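Local coordinates for putative uncharacterized protein (Mycobacterium avium, PDB 2Z6V) that probably transfers a sulfuryl group from an activated sulfate donor to an acceptor, as a sulfotransferase whose natural substrate is not established, at residues N284-P289 / T302-L307; T189-I194 / P250-H255; W51-A56 / A214-D219. All blocks are in the same frame, centred on the assembly; numbering follows the deposited sequence.

How the contacts relate
A bound palmitic acid connects contacts 1 and 2, which bring together distant pieces of the chain. Contact 1 meets the carboxyl end of the fatty acid and contact 2 its far tail; their centres lie 19 Å apart and their nearest atoms about 8 Å. Contact 3 stands further back, with the Trp216 side chain about 12 Å from the ligand. It nevertheless joins contact 2 directly, since Val254 CG2 packs on Phe218 CZ at 3.9 Å. Nearest atoms of contacts 1 and 3 are about 5 Å apart, without touching. Helix 301-326 is common ground: it supplies residues 302-307 of contact 1, and its His315 touches Ser251 and Val254 of contact 2 and Phe218 of contact 3.

Contact 1 of 3, residues N284-P289 / T302-L307. With PLM (palmitic acid), chain C.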
loop_
_atom_site.group_PDB
_atom_site.type_symbol
_atom_site.label_atom_id
_atom_site.label_comp_id
_atom_site.label_asym_id
_atom_site.label_seq_id
_atom_site.Cartn_x
_atom_site.Cartn_y
_atom_site.Cartn_z
ATOM N N ASN A 284 0.827 -15.507 -5.584
ATOM C CA ASN A 284 1.564 -16.138 -4.513
ATOM C C ASN A 284 1.442 -15.302 -3.244
ATOM O O ASN A 284 1.298 -15.841 -2.142
ATOM C CB ASN A 284 3.031 -16.300 -4.927
ATOM C CG ASN A 284 3.857 -17.015 -3.877
ATOM O OD1 ASN A 284 3.497 -18.107 -3.427
ATOM N ND2 ASN A 284 4.975 -16.405 -3.484
ATOM N N LEU A 285 1.482 -13.983 -3.407
ATOM C CA LEU A 285 1.382 -13.076 -2.271
ATOM C C LEU A 285 0.103 -13.321 -1.486
ATOM O O LEU A 285 0.092 -13.241 -0.254
ATOM C CB LEU A 285 1.407 -11.617 -2.747
ATOM C CG LEU A 285 1.433 -10.533 -1.659
ATOM C CD1 LEU A 285 2.746 -10.627 -0.905
ATOM C CD2 LEU A 285 1.280 -9.153 -2.271
ATOM N N TRP A 286 -0.971 -13.626 -2.212
ATOM C CA TRP A 286 -2.277 -13.852 -1.602
ATOM C C TRP A 286 -2.377 -15.072 -0.697
ATOM O O TRP A 286 -3.283 -15.165 0.133
ATOM C CB TRP A 286 -3.354 -13.964 -2.678
ATOM C CG TRP A 286 -3.648 -12.704 -3.409
ATOM C CD1 TRP A 286 -3.389 -11.427 -2.996
ATOM C CD2 TRP A 286 -4.327 -12.589 -4.661
ATOM N NE1 TRP A 286 -3.868 -10.526 -3.914
ATOM C CE2 TRP A 286 -4.449 -11.213 -4.946
ATOM C CE3 TRP A 286 -4.848 -13.518 -5.571
ATOM C CZ2 TRP A 286 -5.071 -10.744 -6.100
ATOM C CZ3 TRP A 286 -5.469 -13.049 -6.722
ATOM C CH2 TRP A 286 -5.574 -11.675 -6.975
ATOM N N ARG A 287 -1.456 -16.010 -0.853
ATOM C CA ARG A 287 -1.502 -17.209 -0.044
ATOM C C ARG A 287 -1.420 -16.940 1.454
ATOM O O ARG A 287 -2.148 -17.558 2.238
ATOM C CB ARG A 287 -0.408 -18.172 -0.489
ATOM C CG ARG A 287 -0.746 -18.895 -1.788
ATOM C CD ARG A 287 0.397 -19.789 -2.206
ATOM N NE ARG A 287 0.150 -20.486 -3.469
ATOM C CZ ARG A 287 -0.731 -21.471 -3.637
ATOM N NH1 ARG A 287 -1.472 -21.895 -2.620
ATOM N NH2 ARG A 287 -0.859 -22.035 -4.829
ATOM N N LEU A 288 -0.564 -16.008 1.861
ATOM C CA LEU A 288 -0.422 -15.702 3.278
ATOM C C LEU A 288 -1.739 -15.261 3.942
ATOM O O LEU A 288 -2.180 -15.888 4.906
ATOM C CB LEU A 288 0.683 -14.659 3.485
ATOM C CG LEU A 288 0.950 -14.206 4.926
ATOM C CD1 LEU A 288 0.933 -15.394 5.889
ATOM C CD2 LEU A 288 2.294 -13.493 4.980
ATOM N N PRO A 289 -2.388 -14.188 3.444
ATOM C CA PRO A 289 -3.641 -13.819 4.116
ATOM C C PRO A 289 -4.746 -14.871 3.980
ATOM O O PRO A 289 -5.618 -14.976 4.843
ATOM C CB PRO A 289 -4.003 -12.465 3.485
ATOM C CG PRO A 289 -3.331 -12.490 2.170
ATOM C CD PRO A 289 -2.002 -13.162 2.462
ATOM N N THR A 302 -6.583 -22.001 -9.191
ATOM C CA THR A 302 -6.655 -21.796 -10.627
ATOM C C THR A 302 -7.564 -20.602 -10.876
ATOM O O THR A 302 -7.378 -19.856 -11.837
ATOM C CB THR A 302 -7.227 -23.029 -11.341
ATOM O OG1 THR A 302 -6.397 -24.166 -11.064
ATOM C CG2 THR A 302 -7.280 -22.792 -12.841
ATOM N N GLU A 303 -8.542 -20.414 -9.999
ATOM C CA GLU A 303 -9.458 -19.295 -10.144
ATOM C C GLU A 303 -8.826 -18.008 -9.624
ATOM O O GLU A 303 -9.283 -16.908 -9.933
ATOM C CB GLU A 303 -10.771 -19.565 -9.410
ATOM C CG GLU A 303 -11.782 -18.439 -9.573
ATOM C CD GLU A 303 -13.191 -18.850 -9.195
ATOM O OE1 GLU A 303 -13.734 -19.778 -9.838
ATOM O OE2 GLU A 303 -13.756 -18.245 -8.256
ATOM N N MET A 304 -7.772 -18.148 -8.831
ATOM C CA MET A 304 -7.081 -16.987 -8.293
ATOM C C MET A 304 -6.301 -16.322 -9.426
ATOM O O MET A 304 -6.068 -15.117 -9.417
ATOM C CB MET A 304 -6.126 -17.418 -7.179
ATOM C CG MET A 304 -6.320 -16.681 -5.871
ATOM S SD MET A 304 -7.829 -17.138 -5.013
ATOM C CE MET A 304 -9.040 -16.134 -5.841
ATOM N N GLY A 305 -5.905 -17.130 -10.403
ATOM C CA GLY A 305 -5.164 -16.622 -11.541
ATOM C C GLY A 305 -5.961 -15.645 -12.385
ATOM O O GLY A 305 -5.416 -14.635 -12.821
ATOM N N ARG A 306 -7.238 -15.930 -12.628
ATOM C CA ARG A 306 -8.051 -15.020 -13.424
ATOM C C ARG A 306 -8.342 -13.726 -12.676
ATOM O O ARG A 306 -8.485 -12.672 -13.301
ATOM C CB ARG A 306 -9.366 -15.669 -13.878
ATOM C CG ARG A 306 -10.012 -16.573 -12.866
ATOM C CD ARG A 306 -9.361 -17.950 -12.893
ATOM N NE ARG A 306 -10.064 -18.901 -13.756
ATOM C CZ ARG A 306 -11.275 -19.396 -13.502
ATOM N NH1 ARG A 306 -11.934 -19.033 -12.407
ATOM N NH2 ARG A 306 -11.824 -20.265 -14.343
ATOM N N LEU A 307 -8.433 -13.797 -11.349
ATOM C CA LEU A 307 -8.680 -12.591 -10.565
ATOM C C LEU A 307 -7.421 -11.723 -10.629
ATOM O O LEU A 307 -7.501 -10.511 -10.837
ATOM C CB LEU A 307 -9.024 -12.932 -9.105
ATOM C CG LEU A 307 -9.069 -11.762 -8.094
ATOM C CD1 LEU A 307 -9.971 -10.626 -8.588
ATOM C CD2 LEU A 307 -9.560 -12.279 -6.734
HETATM C C1 PLM C . -6.035 -8.000 -2.871
HETATM O O1 PLM C . -6.906 -8.474 -3.632
HETATM O O2 PLM C . -6.217 -7.620 -1.695
HETATM C C2 PLM C . -4.611 -7.869 -3.420
HETATM C C3 PLM C . -4.606 -7.186 -4.789
HETATM C C4 PLM C . -3.190 -6.920 -5.304
HETATM C C5 PLM C . -2.410 -5.994 -4.367
HETATM C C6 PLM C . -1.832 -6.751 -3.169
HETATM C C7 PLM C . -1.343 -5.767 -2.106
HETATM C C8 PLM C . -2.526 -5.123 -1.382
HETATM C C9 PLM C . -2.244 -3.641 -1.127
HETATM C CA PLM C . -0.893 -3.438 -0.440
HETATM C CB PLM C . -0.383 -2.006 -0.626
HETATM C CC PLM C . -0.319 -1.667 -2.116
HETATM C CD PLM C . -1.704 -1.298 -2.652
HETATM C CE PLM C . -1.802 -1.458 -4.171
HETATM C CF PLM C . -1.649 -2.931 -4.555
HETATM C CG PLM C . -1.884 -3.157 -6.049
#
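Trp286 brings the outer carbons of its benzene ring, CE3, CZ3 and CH2, up to Met304 and Leu307, two residues spaced about one turn apart on helix 301-326. Its CE3 meets Met304 CG at 3.5 Å, while the neighbouring corner CZ3 comes to 3.4 Å from the backbone oxygen Met304 O, which sits at the ring edge close to the ring plane. Further round, Trp286 CH2 packs on the branch point Leu307 CG at 3.7 Å, and Leu307 CD2 lies 4.0 Å from the same ring carbon; the leucine approaches obliquely. With Trp286 CG anti to the carbonyl carbon and beside the backbone N (chi1 -69°), the indole is carried across to the opposing helix. On Met304 it is CG that meets the ring; the chain beyond it bends at both chi2 and chi3.

In this sulfotransferase-family fold, built round a parallel five-stranded sheet, strand 267-272 leads into helix 275-285. Trp286, from segment 284-289, bridges to helix 301-326, where it also touches Ala308 and Gln311. Apart from the carbonyl oxygen of Met304, the contact is between apolar side chains, and 143 Å² is buried in all.

The edge of the indole also borders the head of the palmitic acid, whose fit here is too tight in the model for its exact place to be sure; Gln311 hydrogen-bonds the ligand. Leu285 adds a lighter touch from CD2 to PLM C6 at 4.0 Å. Arg287, next in the chain after Trp286, is tied by a salt bridge to Glu387 and by a hydrogen bond to Tyr388.

Contact 2 of 3, residues T189-I194 / P250-H255; sequences TEDMFI and PSHSVH. With PLM (palmitic acid), chain C.
A buried histidine-carboxylate hydrogen bond ties the turn that follows strand 244-248 to the segment 189-194. His252 NE2 donates to Asp191 OD2 over 2.6 Å, with an N-H...O angle of 173°. The acceptor lies in the imidazole plane and offers its anti lone pair, the one turned away from the other carboxylate oxygen, while the carboxylate itself is rotated 63° from the ring. Asp191 reaches across with CG anti to its carbonyl carbon (chi1 -61°). At the far side of the imidazole, ND1 is hydrogen-bonded to Tyr227, so both ring nitrogens have partners and the ring's rotation is fixed.

In the parallel-sheet sulfotransferase fold this turn, 3-10 in form from Pro250 to His252, lies beside the end of central strand 109-113, and Pro250 is bonded through its backbone to Gly113. A sulfate ion, probably from the crystallisation liquor, sits about 5 Å from the Pro250 side chain and may mark a pocket.

Beside the polar link, Glu190 CG approaches Pro250 CD at 4.2 Å. The tail of palmitic acid runs alongside, with Glu190 CG 3.6 Å from PLM CB, but too close to Met192 and Ser251 in the model for details there to be trusted.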
loop_
_atom_site.group_PDB
_atom_site.type_symbol
_atom_site.label_atom_id
_atom_site.label_comp_id
_atom_site.label_asym_id
_atom_site.label_seq_id
_atom_site.Cartn_x
_atom_site.Cartn_y
_atom_site.Cartn_z
ATOM N N THR A 189 5.929 2.710 4.417
ATOM C CA THR A 189 4.856 1.747 4.184
ATOM C C THR A 189 3.972 2.321 3.076
ATOM O O THR A 189 4.196 3.447 2.630
ATOM C CB THR A 189 4.007 1.514 5.462
ATOM O OG1 THR A 189 3.206 0.333 5.295
ATOM C CG2 THR A 189 3.088 2.709 5.729
ATOM N N GLU A 190 2.985 1.553 2.623
ATOM C CA GLU A 190 2.080 2.015 1.569
ATOM C C GLU A 190 0.925 2.867 2.078
ATOM O O GLU A 190 0.520 2.757 3.235
ATOM C CB GLU A 190 1.494 0.838 0.792
ATOM C CG GLU A 190 2.430 0.266 -0.215
ATOM C CD GLU A 190 3.119 -0.976 0.276
ATOM O OE1 GLU A 190 3.530 -1.017 1.465
ATOM O OE2 GLU A 190 3.256 -1.911 -0.549
ATOM N N ASP A 191 0.394 3.708 1.196
ATOM C CA ASP A 191 -0.719 4.564 1.553
ATOM C C ASP A 191 -1.936 3.681 1.766
ATOM O O ASP A 191 -2.979 4.139 2.241
ATOM C CB ASP A 191 -0.999 5.587 0.453
ATOM C CG ASP A 191 0.178 6.512 0.200
ATOM O OD1 ASP A 191 0.896 6.835 1.173
ATOM O OD2 ASP A 191 0.381 6.925 -0.964
ATOM N N MET A 192 -1.786 2.408 1.418
ATOM C CA MET A 192 -2.855 1.433 1.571
ATOM C C MET A 192 -3.342 1.414 3.011
ATOM O O MET A 192 -4.538 1.277 3.268
ATOM C CB MET A 192 -2.353 0.042 1.179
ATOM C CG MET A 192 -3.395 -1.060 1.261
ATOM S SD MET A 192 -4.861 -0.718 0.268
ATOM C CE MET A 192 -4.330 -1.152 -1.333
ATOM N N PHE A 193 -2.418 1.588 3.948
ATOM C CA PHE A 193 -2.776 1.570 5.358
ATOM C C PHE A 193 -3.366 2.856 5.901
ATOM O O PHE A 193 -3.567 2.991 7.104
ATOM C CB PHE A 193 -1.580 1.099 6.174
ATOM C CG PHE A 193 -1.054 -0.214 5.697
ATOM C CD1 PHE A 193 -1.852 -1.350 5.770
ATOM C CD2 PHE A 193 0.173 -0.291 5.042
ATOM C CE1 PHE A 193 -1.444 -2.545 5.186
ATOM C CE2 PHE A 193 0.593 -1.477 4.455
ATOM C CZ PHE A 193 -0.219 -2.609 4.523
ATOM N N ILE A 194 -3.615 3.807 5.003
ATOM C CA ILE A 194 -4.297 5.046 5.352
ATOM C C ILE A 194 -5.659 4.813 4.705
ATOM O O ILE A 194 -6.701 4.968 5.335
ATOM C CB ILE A 194 -3.654 6.297 4.719
ATOM C CG1 ILE A 194 -2.502 6.797 5.594
ATOM C CG2 ILE A 194 -4.697 7.406 4.578
ATOM C CD1 ILE A 194 -1.776 7.955 4.983
ATOM N N PRO A 250 0.927 0.627 -5.069
ATOM C CA PRO A 250 0.675 0.152 -6.433
ATOM C C PRO A 250 -0.673 0.563 -7.019
ATOM O O PRO A 250 -0.719 1.148 -8.101
ATOM C CB PRO A 250 0.827 -1.365 -6.303
ATOM C CG PRO A 250 1.910 -1.497 -5.271
ATOM C CD PRO A 250 1.540 -0.433 -4.242
ATOM N N SER A 251 -1.765 0.281 -6.310
ATOM C CA SER A 251 -3.097 0.617 -6.820
ATOM C C SER A 251 -3.377 2.108 -7.011
ATOM O O SER A 251 -4.493 2.485 -7.364
ATOM C CB SER A 251 -4.205 -0.022 -5.962
ATOM O OG SER A 251 -4.076 0.322 -4.595
ATOM N N HIS A 252 -2.379 2.957 -6.775
ATOM C CA HIS A 252 -2.560 4.385 -7.019
ATOM C C HIS A 252 -2.768 4.458 -8.536
ATOM O O HIS A 252 -3.437 5.350 -9.052
ATOM C CB HIS A 252 -1.306 5.188 -6.654
ATOM C CG HIS A 252 -1.291 5.706 -5.251
ATOM N ND1 HIS A 252 -2.379 6.321 -4.670
ATOM C CD2 HIS A 252 -0.291 5.773 -4.338
ATOM C CE1 HIS A 252 -2.049 6.745 -3.462
ATOM N NE2 HIS A 252 -0.787 6.428 -3.237
ATOM N N SER A 253 -2.179 3.498 -9.241
ATOM C CA SER A 253 -2.291 3.413 -10.692
ATOM C C SER A 253 -3.751 3.200 -11.087
ATOM O O SER A 253 -4.254 3.816 -12.018
ATOM C CB SER A 253 -1.443 2.248 -11.209
ATOM O OG SER A 253 -1.756 1.052 -10.514
ATOM N N VAL A 254 -4.422 2.310 -10.371
ATOM C CA VAL A 254 -5.818 2.022 -10.634
ATOM C C VAL A 254 -6.649 3.273 -10.368
ATOM O O VAL A 254 -7.445 3.696 -11.208
ATOM C CB VAL A 254 -6.311 0.880 -9.727
ATOM C CG1 VAL A 254 -7.777 0.608 -9.975
ATOM C CG2 VAL A 254 -5.472 -0.374 -9.978
ATOM N N HIS A 255 -6.442 3.873 -9.204
ATOM C CA HIS A 255 -7.180 5.065 -8.805
ATOM C C HIS A 255 -6.483 6.366 -9.211
ATOM O O HIS A 255 -6.714 7.410 -8.593
ATOM C CB HIS A 255 -7.372 5.057 -7.283
ATOM C CG HIS A 255 -7.818 3.736 -6.737
ATOM N ND1 HIS A 255 -8.951 3.092 -7.182
ATOM C CD2 HIS A 255 -7.273 2.931 -5.795
ATOM C CE1 HIS A 255 -9.086 1.946 -6.538
ATOM N NE2 HIS A 255 -8.080 1.825 -5.691
HETATM C C1 PLM C . -6.035 -8.000 -2.871
HETATM O O1 PLM C . -6.906 -8.474 -3.632
HETATM O O2 PLM C . -6.217 -7.620 -1.695
HETATM C C2 PLM C . -4.611 -7.869 -3.420
HETATM C C3 PLM C . -4.606 -7.186 -4.789
HETATM C C4 PLM C . -3.190 -6.920 -5.304
HETATM C C5 PLM C . -2.410 -5.994 -4.367
HETATM C C6 PLM C . -1.832 -6.751 -3.169
HETATM C C7 PLM C . -1.343 -5.767 -2.106
HETATM C C8 PLM C . -2.526 -5.123 -1.382
HETATM C C9 PLM C . -2.244 -3.641 -1.127
HETATM C CA PLM C . -0.893 -3.438 -0.440
HETATM C CB PLM C . -0.383 -2.006 -0.626
HETATM C CC PLM C . -0.319 -1.667 -2.116
HETATM C CD PLM C . -1.704 -1.298 -2.652
HETATM C CE PLM C . -1.802 -1.458 -4.171
HETATM C CF PLM C . -1.649 -2.931 -4.555
HETATM C CG PLM C . -1.884 -3.157 -6.049
#

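Contact 3 of 3, residues W51-A56 / A214-D219; sequences WREGLA and ARWLFD
Helix-to-helix packing of a tryptophan on a glycine joins helix 50-64, near the N-terminus, to helix 212-219 of this sulfotransferase-family protein. The backbones come closest at Gly54 and Leu217, whose CA atoms are 8.2 Å apart, and 136 Å² is buried.

The apolar part belongs to Trp216. With CG anti to the backbone N (chi1 168°), its indole extends to the opposing helix, where CH2 rests 3.6 Å from Gly54 CA. Lacking a side chain, Gly54 lets this corner of the ring come close to its backbone, obliquely. Glu53 crosses the indole obliquely with its aliphatic stem, CG coming to 3.4 Å from Trp216 CZ2.

Other residues of the two segments pack on different neighbours. Leu55 turns away, onto Ala80 of helix 70-96 and Ala30 and Val33 of helix 30-41, whereas Phe218 and Asp219 face helix 301-326, meeting the ring of Trp310 and hydrogen-bonding Tyr314 respectively.

The polar part lies with Glu53, which is exposed. Its chain is extended beyond CG and carries the carboxylate, turned 59° from the indole plane, to the edge where CZ2 and NE1 lie: OE1 is in the ring plane beside CZ2, and Glu53 OE2 is 3.3 Å from Trp216 NE1.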
loop_
_atom_site.group_PDB
_atom_site.type_symbol
_atom_site.label_atom_id
_atom_site.label_comp_id
_atom_site.label_asym_id
_atom_site.label_seq_id
_atom_site.Cartn_x
_atom_site.Cartn_y
_atom_site.Cartn_z
ATOM N N TRP A 51 -16.971 5.836 4.920
ATOM C CA TRP A 51 -16.403 4.591 5.417
ATOM C C TRP A 51 -17.373 3.423 5.434
ATOM O O TRP A 51 -16.977 2.275 5.263
ATOM C CB TRP A 51 -15.887 4.796 6.842
ATOM C CG TRP A 51 -16.957 5.285 7.780
ATOM C CD1 TRP A 51 -17.290 6.580 8.033
ATOM C CD2 TRP A 51 -17.863 4.479 8.551
ATOM N NE1 TRP A 51 -18.344 6.637 8.912
ATOM C CE2 TRP A 51 -18.718 5.362 9.245
ATOM C CE3 TRP A 51 -18.036 3.097 8.720
ATOM C CZ2 TRP A 51 -19.736 4.909 10.099
ATOM C CZ3 TRP A 51 -19.049 2.646 9.568
ATOM C CH2 TRP A 51 -19.885 3.552 10.246
ATOM N N ARG A 52 -18.645 3.728 5.642
ATOM C CA ARG A 52 -19.669 2.710 5.763
ATOM C C ARG A 52 -19.905 1.767 4.597
ATOM O O ARG A 52 -19.996 0.560 4.795
ATOM C CB ARG A 52 -20.990 3.363 6.158
ATOM C CG ARG A 52 -22.019 2.359 6.618
ATOM C CD ARG A 52 -23.261 3.014 7.194
ATOM N NE ARG A 52 -23.970 2.075 8.062
ATOM C CZ ARG A 52 -24.446 0.892 7.669
ATOM N NH1 ARG A 52 -24.298 0.487 6.411
ATOM N NH2 ARG A 52 -25.058 0.099 8.543
ATOM N N GLU A 53 -20.003 2.289 3.384
ATOM C CA GLU A 53 -20.284 1.409 2.257
ATOM C C GLU A 53 -19.325 0.223 2.126
ATOM O O GLU A 53 -19.771 -0.920 2.011
ATOM C CB GLU A 53 -20.336 2.204 0.949
ATOM C CG GLU A 53 -20.681 1.335 -0.244
ATOM C CD GLU A 53 -21.062 2.124 -1.480
ATOM O OE1 GLU A 53 -20.567 3.264 -1.655
ATOM O OE2 GLU A 53 -21.849 1.586 -2.291
ATOM N N GLY A 54 -18.020 0.493 2.153
ATOM C CA GLY A 54 -17.034 -0.567 2.035
ATOM C C GLY A 54 -17.010 -1.523 3.218
ATOM O O GLY A 54 -16.930 -2.749 3.039
ATOM N N LEU A 55 -17.074 -0.981 4.435
ATOM C CA LEU A 55 -17.063 -1.825 5.624
ATOM C C LEU A 55 -18.270 -2.769 5.614
ATOM O O LEU A 55 -18.158 -3.931 6.018
ATOM C CB LEU A 55 -17.070 -0.972 6.897
ATOM C CG LEU A 55 -17.065 -1.736 8.232
ATOM C CD1 LEU A 55 -15.854 -2.663 8.318
ATOM C CD2 LEU A 55 -17.056 -0.749 9.384
ATOM N N ALA A 56 -19.418 -2.279 5.141
ATOM C CA ALA A 56 -20.625 -3.106 5.091
ATOM C C ALA A 56 -20.440 -4.325 4.178
ATOM O O ALA A 56 -20.958 -5.404 4.465
ATOM C CB ALA A 56 -21.817 -2.278 4.631
ATOM N N ALA A 214 -13.482 -6.350 -4.391
ATOM C CA ALA A 214 -12.557 -5.808 -5.384
ATOM C C ALA A 214 -13.256 -5.235 -6.626
ATOM O O ALA A 214 -12.796 -4.255 -7.205
ATOM C CB ALA A 214 -11.551 -6.879 -5.805
ATOM N N ARG A 215 -14.361 -5.845 -7.039
ATOM C CA ARG A 215 -15.062 -5.360 -8.216
ATOM C C ARG A 215 -15.790 -4.077 -7.875
ATOM O O ARG A 215 -15.940 -3.192 -8.722
ATOM C CB ARG A 215 -16.043 -6.413 -8.741
ATOM C CG ARG A 215 -15.363 -7.691 -9.257
ATOM C CD ARG A 215 -16.357 -8.645 -9.919
ATOM N NE ARG A 215 -16.654 -8.253 -11.298
ATOM C CZ ARG A 215 -15.942 -8.632 -12.359
ATOM N NH1 ARG A 215 -14.886 -9.428 -12.209
ATOM N NH2 ARG A 215 -16.277 -8.200 -13.572
ATOM N N TRP A 216 -16.222 -3.969 -6.624
ATOM C CA TRP A 216 -16.932 -2.780 -6.180
ATOM C C TRP A 216 -15.958 -1.625 -6.149
ATOM O O TRP A 216 -16.245 -0.529 -6.637
ATOM C CB TRP A 216 -17.495 -2.977 -4.776
ATOM C CG TRP A 216 -17.982 -1.692 -4.154
ATOM C CD1 TRP A 216 -19.126 -1.008 -4.468
ATOM C CD2 TRP A 216 -17.323 -0.925 -3.132
ATOM N NE1 TRP A 216 -19.219 0.135 -3.705
ATOM C CE2 TRP A 216 -18.129 0.212 -2.877
ATOM C CE3 TRP A 216 -16.133 -1.089 -2.406
ATOM C CZ2 TRP A 216 -17.783 1.183 -1.924
ATOM C CZ3 TRP A 216 -15.787 -0.126 -1.456
ATOM C CH2 TRP A 216 -16.614 0.998 -1.225
ATOM N N LEU A 217 -14.796 -1.900 -5.571
ATOM C CA LEU A 217 -13.743 -0.911 -5.421
ATOM C C LEU A 217 -13.295 -0.315 -6.744
ATOM O O LEU A 217 -13.232 0.900 -6.890
ATOM C CB LEU A 217 -12.542 -1.538 -4.708
ATOM C CG LEU A 217 -11.431 -0.566 -4.306
ATOM C CD1 LEU A 217 -11.947 0.413 -3.252
ATOM C CD2 LEU A 217 -10.249 -1.356 -3.781
ATOM N N PHE A 218 -12.992 -1.177 -7.705
ATOM C CA PHE A 218 -12.519 -0.742 -9.010
ATOM C C PHE A 218 -13.580 -0.151 -9.939
ATOM O O PHE A 218 -13.307 0.810 -10.657
ATOM C CB PHE A 218 -11.843 -1.918 -9.725
ATOM C CG PHE A 218 -10.470 -2.244 -9.211
ATOM C CD1 PHE A 218 -10.086 -1.905 -7.921
ATOM C CD2 PHE A 218 -9.564 -2.920 -10.019
ATOM C CE1 PHE A 218 -8.809 -2.236 -7.441
ATOM C CE2 PHE A 218 -8.285 -3.257 -9.550
ATOM C CZ PHE A 218 -7.909 -2.914 -8.259
ATOM N N ASP A 219 -14.788 -0.714 -9.924
ATOM C CA ASP A 219 -15.848 -0.254 -10.822
ATOM C C ASP A 219 -16.949 0.637 -10.267
ATOM O O ASP A 219 -17.673 1.256 -11.045
ATOM C CB ASP A 219 -16.505 -1.456 -11.510
ATOM C CG ASP A 219 -15.509 -2.311 -12.276
ATOM O OD1 ASP A 219 -14.529 -1.751 -12.823
ATOM O OD2 ASP A 219 -15.714 -3.543 -12.345
#